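Local coordinates for Myo-inositol-1-phosphate synthase-related protein (Thermotoga maritima MSB8, PDB 3CIN) that belongs to the myo-inositol-1-phosphate synthase-related family and binds nicotinamide-adenine-dinucleotide, within a four-chain assembly, at residues E33-K37 and G38-P42; G102-N106 and L107-A111; P330-G333 and G334-D338; K372-P375 and R376-Y380. One frame throughout, in Å; residues are numbered along the deposited sequence.

Contact 1: E33-K37 and G38-P42; sequences EKLRK and GEIEP
Glu-39 N reaches back to Lys-34 O with a 2.9 Å hydrogen bond, the wider-spanning of the two bonds, five residues back, of a Schellman motif that ends helix 23-36. The second bond, Gly-38 N to Leu-35 O, three residues back, is weak at 3.4 Å. Gly-38 is the C-prime residue, with phi 62°, a left-handed conformation that glycine adopts at little cost.

Beyond the turn the chain doubles back along the last helical turn, and Ile-40 folds over it. Its CG1 sits between the backbone N and the carbonyl carbon (chi1 65°), which brings that branch over the helix, 3.6 Å from Leu-35 CD2. A branched aliphatic residue suits this place because it can touch a leucine and the greasy root of a lysine at once. Leu-35 CD2 also meets Pro-42 CB, at 3.9 Å, while Phe-313 of the second subunit packs on the same leucine.

Lys-34 can be followed outward. CB lies 3.6 Å from Ile-40 CD1, and CD passes 3.5 Å from Glu-39 OE1, the two side chains crossing at about a right angle. Bends at chi2, chi3 and chi4 then lead NZ away to a weak hydrogen bond with Asn-314 of the second subunit and a long, weak ion pair with Asp-85. On the helix itself, Arg-36 NE approaches Glu-33 OE1 in the plane of the guanidinium, a weakly hydrogen-bonded salt bridge of 3.4 Å; Thr-90 holds Glu-33 OE2 and Ile-58 O takes Arg-36 NH1.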
loop_
_atom_site.group_PDB
_atom_site.type_symbol
_atom_site.label_atom_id
_atom_site.label_comp_id
_atom_site.label_asym_id
_atom_site.label_seq_id
_atom_site.Cartn_x
_atom_site.Cartn_y
_atom_site.Cartn_z
ATOM N N GLU A 33 9.557 -14.986 -30.419
ATOM C CA GLU A 33 8.771 -15.692 -31.435
ATOM C C GLU A 33 7.491 -14.951 -31.776
ATOM O O GLU A 33 7.181 -14.773 -32.960
ATOM C CB GLU A 33 8.446 -17.113 -30.994
ATOM C CG GLU A 33 7.946 -17.956 -32.134
ATOM C CD GLU A 33 9.046 -18.410 -33.164
ATOM O OE1 GLU A 33 10.272 -18.314 -32.926
ATOM O OE2 GLU A 33 8.660 -18.885 -34.248
ATOM N N LYS A 34 6.745 -14.507 -30.757
ATOM C CA LYS A 34 5.528 -13.724 -30.989
ATOM C C LYS A 34 5.827 -12.416 -31.668
ATOM O O LYS A 34 5.052 -11.994 -32.511
ATOM C CB LYS A 34 4.755 -13.457 -29.697
ATOM C CG LYS A 34 4.399 -14.717 -28.929
ATOM C CD LYS A 34 2.948 -15.135 -29.063
ATOM C CE LYS A 34 2.418 -15.628 -27.716
ATOM N NZ LYS A 34 2.916 -14.770 -26.577
ATOM N N LEU A 35 6.952 -11.791 -31.338
ATOM C CA LEU A 35 7.324 -10.531 -31.984
ATOM C C LEU A 35 7.688 -10.651 -33.453
ATOM O O LEU A 35 7.349 -9.766 -34.233
ATOM C CB LEU A 35 8.465 -9.860 -31.274
ATOM C CG LEU A 35 8.238 -9.206 -29.946
ATOM C CD1 LEU A 35 9.571 -8.719 -29.386
ATOM C CD2 LEU A 35 7.281 -8.064 -30.143
ATOM N N ARG A 36 8.411 -11.701 -33.832
ATOM C CA ARG A 36 8.689 -11.947 -35.232
ATOM C C ARG A 36 7.398 -12.407 -35.954
ATOM O O ARG A 36 7.258 -12.165 -37.144
ATOM C CB ARG A 36 9.852 -12.934 -35.412
ATOM C CG ARG A 36 9.541 -14.375 -35.136
ATOM C CD ARG A 36 10.715 -15.285 -35.560
ATOM N NE ARG A 36 11.631 -15.589 -34.448
ATOM C CZ ARG A 36 12.848 -15.069 -34.271
ATOM N NH1 ARG A 36 13.345 -14.175 -35.124
ATOM N NH2 ARG A 36 13.574 -15.446 -33.217
ATOM N N LYS A 37 6.458 -13.039 -35.242
ATOM C CA LYS A 37 5.205 -13.478 -35.845
ATOM C C LYS A 37 4.103 -12.392 -35.695
ATOM O O LYS A 37 2.944 -12.623 -36.033
ATOM C CB LYS A 37 4.765 -14.844 -35.266
ATOM C CG LYS A 37 5.678 -16.034 -35.660
ATOM C CD LYS A 37 5.057 -17.370 -35.206
ATOM C CE LYS A 37 5.788 -18.598 -35.749
ATOM N NZ LYS A 37 4.819 -19.727 -35.954
ATOM N N GLY A 38 4.464 -11.210 -35.203
ATOM C CA GLY A 38 3.545 -10.069 -35.114
ATOM C C GLY A 38 2.347 -10.279 -34.234
ATOM O O GLY A 38 1.330 -9.579 -34.372
ATOM N N GLU A 39 2.427 -11.262 -33.356
ATOM C CA GLU A 39 1.302 -11.627 -32.543
ATOM C C GLU A 39 1.228 -10.666 -31.399
ATOM O O GLU A 39 0.225 -10.644 -30.702
ATOM C CB GLU A 39 1.426 -13.056 -32.027
ATOM C CG GLU A 39 1.484 -14.083 -33.149
ATOM C CD GLU A 39 1.844 -15.473 -32.655
ATOM O OE1 GLU A 39 1.054 -16.055 -31.878
ATOM O OE2 GLU A 39 2.917 -15.982 -33.036
ATOM N N ILE A 40 2.305 -9.906 -31.166
ATOM C CA ILE A 40 2.291 -8.913 -30.106
ATOM C C ILE A 40 3.128 -7.704 -30.463
ATOM O O ILE A 40 4.052 -7.808 -31.259
ATOM C CB ILE A 40 2.867 -9.458 -28.763
ATOM C CG1 ILE A 40 4.346 -9.799 -28.869
ATOM C CG2 ILE A 40 2.055 -10.635 -28.222
ATOM C CD1 ILE A 40 4.917 -10.551 -27.651
ATOM N N GLU A 41 2.870 -6.591 -29.781
ATOM C CA GLU A 41 3.709 -5.411 -29.892
ATOM C C GLU A 41 4.870 -5.525 -28.927
ATOM O O GLU A 41 4.758 -6.219 -27.931
ATOM C CB GLU A 41 2.906 -4.157 -29.518
ATOM C CG GLU A 41 1.915 -3.692 -30.581
ATOM C CD GLU A 41 2.625 -3.365 -31.884
ATOM O OE1 GLU A 41 3.280 -2.311 -31.941
ATOM O OE2 GLU A 41 2.567 -4.175 -32.828
ATOM N N PRO A 42 6.006 -4.837 -29.209
ATOM C CA PRO A 42 7.161 -4.912 -28.338
ATOM C C PRO A 42 7.107 -4.086 -27.050
ATOM O O PRO A 42 8.114 -3.464 -26.674
ATOM C CB PRO A 42 8.303 -4.412 -29.223
ATOM C CG PRO A 42 7.644 -3.572 -30.253
ATOM C CD PRO A 42 6.243 -4.002 -30.395
#

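Contact 2: G102-N106 and L107-A111; sequences GSVRN and LPIEA. With NAD (nicotinamide-adenine-dinucleotide), chain F.
Val-104 is the bump round which Ile-109 and Ala-111 close. Two overlapping type I turns, Gly-102 to Arg-105 and Val-104 to Leu-107, reverse the chain, and an inverse gamma turn centred on Pro-108 helps bring the later residues back beside the valine. Its two methyls then point different ways. With CG1 anti to the carbonyl carbon (chi1 -53°), CG2 falls between backbone N and carbonyl carbon and fits against Ala-111 CB at 3.6 Å, where a small residue lets the chain come close. CG1 lies 3.8 Å from Ile-109 CD1 and also reaches C8A of the NAD adenine at 3.5 Å. The valine and isoleucine side chains cross at about a right angle. Leu-107 and Ile-109 both also pack on Met-255.

The second turn is closed by Leu-107 N to Val-104 O, 3.0 Å, with the donor well above the carbonyl plane. Water 1 lies 2.6 Å from Val-104 O and from Ile-109 O, between the two arms of the loop.

Ser-103 OG accepts a nearly straight hydrogen bond from NAD N6A, 3.1 Å at 171°, and is also hydrogen-bonded to His-100 O. The chemistry therefore divides the adenine's reception: a hydroxyl reads its exocyclic amine, while an aliphatic methyl supplies nonpolar contact at C8A.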
loop_
_atom_site.group_PDB
_atom_site.type_symbol
_atom_site.label_atom_id
_atom_site.label_comp_id
_atom_site.label_asym_id
_atom_site.label_seq_id
_atom_site.Cartn_x
_atom_site.Cartn_y
_atom_site.Cartn_z
ATOM N N GLY A 102 29.061 -25.453 -9.019
ATOM C CA GLY A 102 28.153 -25.545 -7.858
ATOM C C GLY A 102 26.729 -25.069 -8.090
ATOM O O GLY A 102 25.964 -24.911 -7.144
ATOM N N SER A 103 26.379 -24.782 -9.350
ATOM C CA SER A 103 25.201 -23.954 -9.628
ATOM C C SER A 103 23.883 -24.452 -9.013
ATOM O O SER A 103 23.175 -23.676 -8.385
ATOM C CB SER A 103 24.957 -23.906 -11.131
ATOM O OG SER A 103 25.918 -23.085 -11.802
ATOM N N VAL A 104 23.601 -25.718 -9.271
ATOM C CA VAL A 104 22.312 -26.353 -8.898
ATOM C C VAL A 104 22.382 -27.316 -7.701
ATOM O O VAL A 104 21.459 -28.091 -7.440
ATOM C CB VAL A 104 21.633 -26.971 -10.123
ATOM C CG1 VAL A 104 21.511 -25.915 -11.265
ATOM C CG2 VAL A 104 22.356 -28.234 -10.627
ATOM N N ARG A 105 23.467 -27.213 -6.930
ATOM C CA ARG A 105 23.736 -28.121 -5.822
ATOM C C ARG A 105 22.627 -28.137 -4.758
ATOM O O ARG A 105 22.360 -29.183 -4.110
ATOM C CB ARG A 105 25.072 -27.715 -5.199
ATOM C CG ARG A 105 25.614 -28.630 -4.129
ATOM C CD ARG A 105 26.980 -28.117 -3.607
ATOM N NE ARG A 105 28.145 -28.017 -4.525
ATOM C CZ ARG A 105 28.383 -28.678 -5.667
ATOM N NH1 ARG A 105 27.540 -29.563 -6.205
ATOM N NH2 ARG A 105 29.527 -28.434 -6.306
ATOM N N ASN A 106 21.979 -26.991 -4.577
ATOM C CA ASN A 106 20.926 -26.837 -3.620
ATOM C C ASN A 106 19.499 -26.961 -4.163
ATOM O O ASN A 106 18.546 -26.757 -3.396
ATOM C CB ASN A 106 21.061 -25.493 -2.926
ATOM C CG ASN A 106 22.400 -25.327 -2.241
ATOM O OD1 ASN A 106 23.006 -24.254 -2.283
ATOM N ND2 ASN A 106 22.872 -26.390 -1.594
ATOM N N LEU A 107 19.362 -27.304 -5.443
ATOM C CA LEU A 107 18.078 -27.430 -6.110
ATOM C C LEU A 107 17.771 -28.850 -6.520
ATOM O O LEU A 107 18.677 -29.648 -6.753
ATOM C CB LEU A 107 18.063 -26.575 -7.365
ATOM C CG LEU A 107 18.281 -25.076 -7.109
ATOM C CD1 LEU A 107 18.444 -24.392 -8.435
ATOM C CD2 LEU A 107 17.131 -24.491 -6.342
ATOM N N PRO A 108 16.478 -29.165 -6.672
ATOM C CA PRO A 108 16.061 -30.498 -7.059
ATOM C C PRO A 108 16.224 -30.735 -8.553
ATOM O O PRO A 108 15.244 -30.977 -9.257
ATOM C CB PRO A 108 14.590 -30.525 -6.645
ATOM C CG PRO A 108 14.127 -29.182 -6.774
ATOM C CD PRO A 108 15.328 -28.279 -6.459
ATOM N N ILE A 109 17.470 -30.624 -9.012
ATOM C CA ILE A 109 17.843 -30.780 -10.406
ATOM C C ILE A 109 18.935 -31.829 -10.439
ATOM O O ILE A 109 19.899 -31.746 -9.673
ATOM C CB ILE A 109 18.425 -29.464 -10.987
ATOM C CG1 ILE A 109 17.333 -28.363 -11.066
ATOM C CG2 ILE A 109 19.078 -29.719 -12.335
ATOM C CD1 ILE A 109 17.841 -26.973 -11.329
ATOM N N GLU A 110 18.794 -32.806 -11.336
ATOM C CA GLU A 110 19.818 -33.786 -11.595
ATOM C C GLU A 110 20.801 -33.179 -12.593
ATOM O O GLU A 110 20.470 -32.998 -13.773
ATOM C CB GLU A 110 19.155 -35.052 -12.166
ATOM C CG GLU A 110 20.013 -36.248 -12.121
ATOM C CD GLU A 110 19.396 -37.422 -12.851
ATOM O OE1 GLU A 110 18.153 -37.418 -13.066
ATOM O OE2 GLU A 110 20.158 -38.355 -13.197
ATOM N N ALA A 111 21.989 -32.828 -12.104
ATOM C CA ALA A 111 22.971 -32.069 -12.887
ATOM C C ALA A 111 23.891 -32.924 -13.731
ATOM O O ALA A 111 24.320 -34.009 -13.314
ATOM C CB ALA A 111 23.811 -31.196 -11.942
HETATM P PA NAD F . 15.633 -20.348 -13.568
HETATM O O1A NAD F . 14.210 -20.492 -14.037
HETATM O O2A NAD F . 15.948 -21.287 -12.445
HETATM O O5B NAD F . 16.523 -20.760 -14.793
HETATM C C5B NAD F . 17.920 -20.996 -14.631
HETATM C C4B NAD F . 18.319 -22.044 -15.655
HETATM O O4B NAD F . 19.734 -22.138 -15.687
HETATM C C3B NAD F . 17.789 -23.446 -15.379
HETATM O O3B NAD F . 17.292 -24.049 -16.562
HETATM C C2B NAD F . 19.014 -24.198 -14.876
HETATM O O2B NAD F . 18.881 -25.588 -15.003
HETATM C C1B NAD F . 20.094 -23.542 -15.707
HETATM N N9A NAD F . 21.456 -23.661 -15.178
HETATM C C8A NAD F . 21.793 -23.560 -13.832
HETATM N N7A NAD F . 23.169 -23.584 -13.771
HETATM C C5A NAD F . 23.647 -23.715 -15.051
HETATM C C6A NAD F . 24.937 -23.885 -15.563
HETATM N N6A NAD F . 26.057 -23.849 -14.774
HETATM N N1A NAD F . 25.067 -23.949 -16.936
HETATM C C2A NAD F . 23.948 -23.929 -17.750
HETATM N N3A NAD F . 22.663 -23.844 -17.255
HETATM C C4A NAD F . 22.549 -23.747 -15.915
HETATM O O3 NAD F . 15.954 -18.854 -13.187
HETATM P PN NAD F . 15.429 -17.572 -13.941
HETATM O O1N NAD F . 14.289 -17.014 -13.156
HETATM O O2N NAD F . 15.355 -17.816 -15.411
HETATM O O5D NAD F . 16.624 -16.557 -13.665
HETATM C C5D NAD F . 17.843 -16.690 -14.360
HETATM C C4D NAD F . 18.921 -15.791 -13.767
HETATM O O4D NAD F . 18.571 -14.457 -14.015
HETATM C C3D NAD F . 19.160 -15.931 -12.272
HETATM O O3D NAD F . 20.575 -15.786 -11.985
HETATM C C2D NAD F . 18.444 -14.704 -11.732
HETATM O O2D NAD F . 19.014 -14.247 -10.501
HETATM C C1D NAD F . 18.742 -13.715 -12.837
HETATM N N1N NAD F . 17.830 -12.573 -12.840
HETATM C C2N NAD F . 16.519 -12.770 -13.001
HETATM C C3N NAD F . 15.726 -11.591 -13.023
HETATM C C7N NAD F . 14.337 -11.735 -13.449
HETATM O O7N NAD F . 13.907 -13.013 -13.673
HETATM N N7N NAD F . 13.566 -10.648 -13.606
HETATM C C4N NAD F . 16.262 -10.328 -12.868
HETATM C C5N NAD F . 17.606 -10.166 -12.691
HETATM C C6N NAD F . 18.388 -11.329 -12.701
HETATM O O HOH W 1 21.337 -30.673 -7.837
#

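Contact 3: P330-G333 and G334-D338; sequences PALG and GLLVD. With NAD (nicotinamide-adenine-dinucleotide), chain F.
Leu-332 O receives the amide of Leu-336 at 2.9 Å, one of a run of i to i+4 bonds that joins the two halves of this stretch of helix 328-348. Gly-334 N donates to Pro-330 O at 3.0 Å, and Leu-335 N to Ala-331 O at 3.3 Å. Gly-333 O is served less firmly: Val-337 N gives it a weak bond, and Leu-336 N, whose main bond goes to Leu-332 O, is shared with it through a weak second one. Proline has no amide hydrogen to give, but its carbonyl can still accept, which is what Pro-330 does near the start of the helix.

Side chains make few close contacts with each other here. Leu-332 turns CG opposite its own backbone N (chi1 -177°), and this carries CD2 to the nicotinamide ring of NAD, 3.6 Å from C3N; its aliphatic surface offers the ring only nonpolar contact. Behind it, CG lies 4.4 Å from Leu-336 CD1, and both leucines pack on Val-24 of helix 23-36. Neighbouring Gly-333 and Gly-334 add no side-chain bulk to this buried helix.

Asp-338 carries a buried carboxylate with several partners: OD1 forms a salt bridge with Arg-341, and OD2 takes hydrogen bonds from Tyr-362 OH and Leu-47 N. Ala-316 and Phe-313 of the second subunit pack against Pro-330 and Val-337. The whole is a buried alpha-helix that lays one leucine against the nicotinamide end of a dinucleotide-binding site.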
loop_
_atom_site.group_PDB
_atom_site.type_symbol
_atom_site.label_atom_id
_atom_site.label_comp_id
_atom_site.label_asym_id
_atom_site.label_seq_id
_atom_site.Cartn_x
_atom_site.Cartn_y
_atom_site.Cartn_z
ATOM N N PRO A 330 9.255 -11.876 -17.668
ATOM C CA PRO A 330 8.973 -10.967 -18.814
ATOM C C PRO A 330 9.749 -9.668 -18.776
ATOM O O PRO A 330 10.202 -9.199 -19.816
ATOM C CB PRO A 330 7.467 -10.782 -18.725
ATOM C CG PRO A 330 6.999 -12.074 -18.057
ATOM C CD PRO A 330 8.017 -12.279 -17.005
ATOM N N ALA A 331 9.930 -9.084 -17.597
ATOM C CA ALA A 331 10.660 -7.821 -17.528
ATOM C C ALA A 331 12.072 -7.987 -18.123
ATOM O O ALA A 331 12.540 -7.192 -18.970
ATOM C CB ALA A 331 10.744 -7.309 -16.096
ATOM N N LEU A 332 12.752 -9.033 -17.694
ATOM C CA LEU A 332 14.122 -9.217 -18.126
ATOM C C LEU A 332 14.187 -9.708 -19.572
ATOM O O LEU A 332 15.084 -9.318 -20.351
ATOM C CB LEU A 332 14.882 -10.159 -17.187
ATOM C CG LEU A 332 16.362 -10.361 -17.516
ATOM C CD1 LEU A 332 17.109 -9.023 -17.638
ATOM C CD2 LEU A 332 17.047 -11.166 -16.394
ATOM N N GLY A 333 13.265 -10.578 -19.929
ATOM C CA GLY A 333 13.115 -11.018 -21.321
ATOM C C GLY A 333 13.034 -9.860 -22.304
ATOM O O GLY A 333 13.699 -9.846 -23.334
ATOM N N GLY A 334 12.268 -8.826 -21.965
ATOM C CA GLY A 334 12.161 -7.679 -22.812
ATOM C C GLY A 334 13.434 -6.888 -22.920
ATOM O O GLY A 334 13.801 -6.425 -24.006
ATOM N N LEU A 335 14.126 -6.736 -21.808
ATOM C CA LEU A 335 15.430 -6.045 -21.844
ATOM C C LEU A 335 16.395 -6.785 -22.740
ATOM O O LEU A 335 17.173 -6.166 -23.492
ATOM C CB LEU A 335 16.020 -5.919 -20.463
ATOM C CG LEU A 335 15.243 -5.036 -19.502
ATOM C CD1 LEU A 335 16.115 -4.838 -18.250
ATOM C CD2 LEU A 335 14.838 -3.665 -20.132
ATOM N N LEU A 336 16.310 -8.105 -22.723
ATOM C CA LEU A 336 17.267 -8.901 -23.496
ATOM C C LEU A 336 17.084 -8.692 -25.015
ATOM O O LEU A 336 18.051 -8.825 -25.791
ATOM C CB LEU A 336 17.155 -10.389 -23.111
ATOM C CG LEU A 336 17.868 -10.787 -21.816
ATOM C CD1 LEU A 336 17.515 -12.235 -21.383
ATOM C CD2 LEU A 336 19.389 -10.650 -21.908
ATOM N N VAL A 337 15.855 -8.409 -25.447
ATOM C CA VAL A 337 15.581 -8.177 -26.865
ATOM C C VAL A 337 16.428 -6.978 -27.319
ATOM O O VAL A 337 16.923 -6.955 -28.411
ATOM C CB VAL A 337 14.119 -8.000 -27.147
ATOM C CG1 VAL A 337 13.900 -7.639 -28.638
ATOM C CG2 VAL A 337 13.348 -9.326 -26.785
ATOM N N ASP A 338 16.544 -5.955 -26.478
ATOM C CA ASP A 338 17.429 -4.809 -26.799
ATOM C C ASP A 338 18.923 -5.170 -26.667
ATOM O O ASP A 338 19.727 -4.826 -27.539
ATOM C CB ASP A 338 17.176 -3.614 -25.877
ATOM C CG ASP A 338 16.023 -2.746 -26.287
ATOM O OD1 ASP A 338 15.388 -2.933 -27.369
ATOM O OD2 ASP A 338 15.740 -1.762 -25.537
HETATM P PA NAD F . 15.633 -20.348 -13.568
HETATM O O1A NAD F . 14.210 -20.492 -14.037
HETATM O O2A NAD F . 15.948 -21.287 -12.445
HETATM O O5B NAD F . 16.523 -20.760 -14.793
HETATM C C5B NAD F . 17.920 -20.996 -14.631
HETATM C C4B NAD F . 18.319 -22.044 -15.655
HETATM O O4B NAD F . 19.734 -22.138 -15.687
HETATM C C3B NAD F . 17.789 -23.446 -15.379
HETATM O O3B NAD F . 17.292 -24.049 -16.562
HETATM C C2B NAD F . 19.014 -24.198 -14.876
HETATM O O2B NAD F . 18.881 -25.588 -15.003
HETATM C C1B NAD F . 20.094 -23.542 -15.707
HETATM N N9A NAD F . 21.456 -23.661 -15.178
HETATM C C8A NAD F . 21.793 -23.560 -13.832
HETATM N N7A NAD F . 23.169 -23.584 -13.771
HETATM C C5A NAD F . 23.647 -23.715 -15.051
HETATM C C6A NAD F . 24.937 -23.885 -15.563
HETATM N N6A NAD F . 26.057 -23.849 -14.774
HETATM N N1A NAD F . 25.067 -23.949 -16.936
HETATM C C2A NAD F . 23.948 -23.929 -17.750
HETATM N N3A NAD F . 22.663 -23.844 -17.255
HETATM C C4A NAD F . 22.549 -23.747 -15.915
HETATM O O3 NAD F . 15.954 -18.854 -13.187
HETATM P PN NAD F . 15.429 -17.572 -13.941
HETATM O O1N NAD F . 14.289 -17.014 -13.156
HETATM O O2N NAD F . 15.355 -17.816 -15.411
HETATM O O5D NAD F . 16.624 -16.557 -13.665
HETATM C C5D NAD F . 17.843 -16.690 -14.360
HETATM C C4D NAD F . 18.921 -15.791 -13.767
HETATM O O4D NAD F . 18.571 -14.457 -14.015
HETATM C C3D NAD F . 19.160 -15.931 -12.272
HETATM O O3D NAD F . 20.575 -15.786 -11.985
HETATM C C2D NAD F . 18.444 -14.704 -11.732
HETATM O O2D NAD F . 19.014 -14.247 -10.501
HETATM C C1D NAD F . 18.742 -13.715 -12.837
HETATM N N1N NAD F . 17.830 -12.573 -12.840
HETATM C C2N NAD F . 16.519 -12.770 -13.001
HETATM C C3N NAD F . 15.726 -11.591 -13.023
HETATM C C7N NAD F . 14.337 -11.735 -13.449
HETATM O O7N NAD F . 13.907 -13.013 -13.673
HETATM N N7N NAD F . 13.566 -10.648 -13.606
HETATM C C4N NAD F . 16.262 -10.328 -12.868
HETATM C C5N NAD F . 17.606 -10.166 -12.691
HETATM C C6N NAD F . 18.388 -11.329 -12.701
#

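Contact 4: K372-P375 and R376-Y380; sequences KNIP and RIIAY
Asn-373 and Arg-376 bring their flat ends together obliquely, the amide and guanidinium planes 70° apart. Arg-376 NH2 donates to Asn-373 OD1 at 3.1 Å, but the N-H is bent to 124° and the bond is weak. Firmer partners lie elsewhere: NH1 of the arginine is hydrogen-bonded to Phe-361 O and Met-363 O, while ND2 of the asparagine is hydrogen-bonded to Lys-364 O. An amide suits this position because it can donate at one end and accept at the other. The arginine bends at CG-CD (chi3 -83°) as its chain turns toward the asparagine.

Pro-375 and Ile-378 lie side by side and point the same way, with CB of the proline 4.1 Å from CD1 of the isoleucine. Trp-393 of the second subunit and Ile-280 of helix 276-281 also pack on Pro-375.

Ile-374 directs its CG1 branch at the first helical turn. CG1 stands between the backbone N and the carbonyl carbon (chi1 55°), which lets CD1 reach Ala-379 CB at 3.9 Å and Ile-378 CG2 at 4.1 Å. The small alanine leaves room for that methyl and packs on Ala-360 of helix 356-362 as well.

Ala-379 N closes the turn with a 3.1 Å bond to Pro-375 O, lying in the carbonyl plane. Pro-375 occupies the N-cap position; its missing N-H is tolerated because the N-cap amide takes no part in the helical bonding. This is the N-terminal start of helix 376-386, where Ile-374 and Ala-379 stand in the N' and N4 positions of a hydrophobic staple.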
loop_
_atom_site.group_PDB
_atom_site.type_symbol
_atom_site.label_atom_id
_atom_site.label_comp_id
_atom_site.label_asym_id
_atom_site.label_seq_id
_atom_site.Cartn_x
_atom_site.Cartn_y
_atom_site.Cartn_z
ATOM N N LYS A 372 29.375 3.711 -11.298
ATOM C CA LYS A 372 28.285 3.470 -10.378
ATOM C C LYS A 372 26.925 3.774 -11.014
ATOM O O LYS A 372 26.847 4.284 -12.144
ATOM C CB LYS A 372 28.446 4.268 -9.103
ATOM C CG LYS A 372 28.368 5.729 -9.280
ATOM C CD LYS A 372 28.305 6.469 -7.940
ATOM C CE LYS A 372 27.786 7.855 -8.143
ATOM N NZ LYS A 372 28.340 8.443 -9.407
ATOM N N ASN A 373 25.861 3.422 -10.302
ATOM C CA ASN A 373 24.526 3.726 -10.766
ATOM C C ASN A 373 24.314 5.265 -10.811
ATOM O O ASN A 373 24.786 5.986 -9.946
ATOM C CB ASN A 373 23.499 3.122 -9.850
ATOM C CG ASN A 373 23.289 1.660 -10.094
ATOM O OD1 ASN A 373 22.696 1.248 -11.115
ATOM N ND2 ASN A 373 23.739 0.886 -9.184
ATOM N N ILE A 374 23.531 5.692 -11.804
ATOM C CA ILE A 374 23.044 7.077 -11.964
ATOM C C ILE A 374 21.507 6.985 -12.095
ATOM O O ILE A 374 20.988 5.913 -12.370
ATOM C CB ILE A 374 23.667 7.790 -13.175
ATOM C CG1 ILE A 374 23.465 6.992 -14.470
ATOM C CG2 ILE A 374 25.159 8.027 -12.908
ATOM C CD1 ILE A 374 23.883 7.741 -15.708
ATOM N N PRO A 375 20.784 8.115 -11.905
ATOM C CA PRO A 375 19.361 8.072 -12.222
ATOM C C PRO A 375 19.086 7.486 -13.607
ATOM O O PRO A 375 19.707 7.856 -14.570
ATOM C CB PRO A 375 18.944 9.532 -12.155
ATOM C CG PRO A 375 19.820 10.038 -11.079
ATOM C CD PRO A 375 21.152 9.442 -11.412
ATOM N N ARG A 376 18.138 6.565 -13.665
ATOM C CA ARG A 376 17.951 5.790 -14.875
ATOM C C ARG A 376 17.389 6.570 -16.071
ATOM O O ARG A 376 17.626 6.177 -17.211
ATOM C CB ARG A 376 17.116 4.545 -14.587
ATOM C CG ARG A 376 17.713 3.305 -15.213
ATOM C CD ARG A 376 17.239 1.959 -14.513
ATOM N NE ARG A 376 17.980 1.601 -13.311
ATOM C CZ ARG A 376 19.173 1.020 -13.306
ATOM N NH1 ARG A 376 19.759 0.720 -14.443
ATOM N NH2 ARG A 376 19.779 0.740 -12.160
ATOM N N ILE A 377 16.708 7.692 -15.843
ATOM C CA ILE A 377 16.291 8.563 -16.950
ATOM C C ILE A 377 17.494 9.195 -17.624
ATOM O O ILE A 377 17.553 9.338 -18.857
ATOM C CB ILE A 377 15.191 9.608 -16.477
ATOM C CG1 ILE A 377 13.898 8.839 -16.101
ATOM C CG2 ILE A 377 14.788 10.569 -17.623
ATOM C CD1 ILE A 377 12.913 9.514 -15.122
ATOM N N ILE A 378 18.479 9.613 -16.818
ATOM C CA ILE A 378 19.743 10.110 -17.363
ATOM C C ILE A 378 20.495 8.995 -18.121
ATOM O O ILE A 378 20.951 9.200 -19.260
ATOM C CB ILE A 378 20.592 10.726 -16.253
ATOM C CG1 ILE A 378 19.844 11.898 -15.614
ATOM C CG2 ILE A 378 21.939 11.201 -16.788
ATOM C CD1 ILE A 378 20.625 12.485 -14.395
ATOM N N ALA A 379 20.583 7.817 -17.510
ATOM C CA ALA A 379 21.167 6.659 -18.178
ATOM C C ALA A 379 20.463 6.366 -19.506
ATOM O O ALA A 379 21.126 6.088 -20.499
ATOM C CB ALA A 379 21.163 5.443 -17.324
ATOM N N TYR A 380 19.144 6.425 -19.517
ATOM C CA TYR A 380 18.365 6.192 -20.739
ATOM C C TYR A 380 18.734 7.149 -21.842
ATOM O O TYR A 380 18.988 6.749 -22.996
ATOM C CB TYR A 380 16.864 6.292 -20.397
ATOM C CG TYR A 380 15.960 6.096 -21.594
ATOM C CD1 TYR A 380 15.736 4.829 -22.120
ATOM C CD2 TYR A 380 15.342 7.179 -22.177
ATOM C CE1 TYR A 380 14.901 4.664 -23.233
ATOM C CE2 TYR A 380 14.509 7.033 -23.226
ATOM C CZ TYR A 380 14.284 5.777 -23.766
ATOM O OH TYR A 380 13.459 5.684 -24.882
#

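Contact 3 is the most deeply buried of the four, its centre about 10 Å from that of the chain, whereas contacts 1, 2 and 4 are only partly buried. Contact 1 is the C-terminal end of helix 23-36, contact 4 the N-terminal start of helix 376-386, and contact 3 lies within helix 328-348, with plain helix bonding. Contact 2 has no regular helix and uses turns and a water instead. Contacts 2 and 3 touch the adenine and nicotinamide ends of the same NAD, the two contacts themselves being about 15 Å apart at their nearest atoms. Contacts 1, 3 and 4 all meet the second subunit; charged side chains gather at contact 1, aliphatic ones at contact 3.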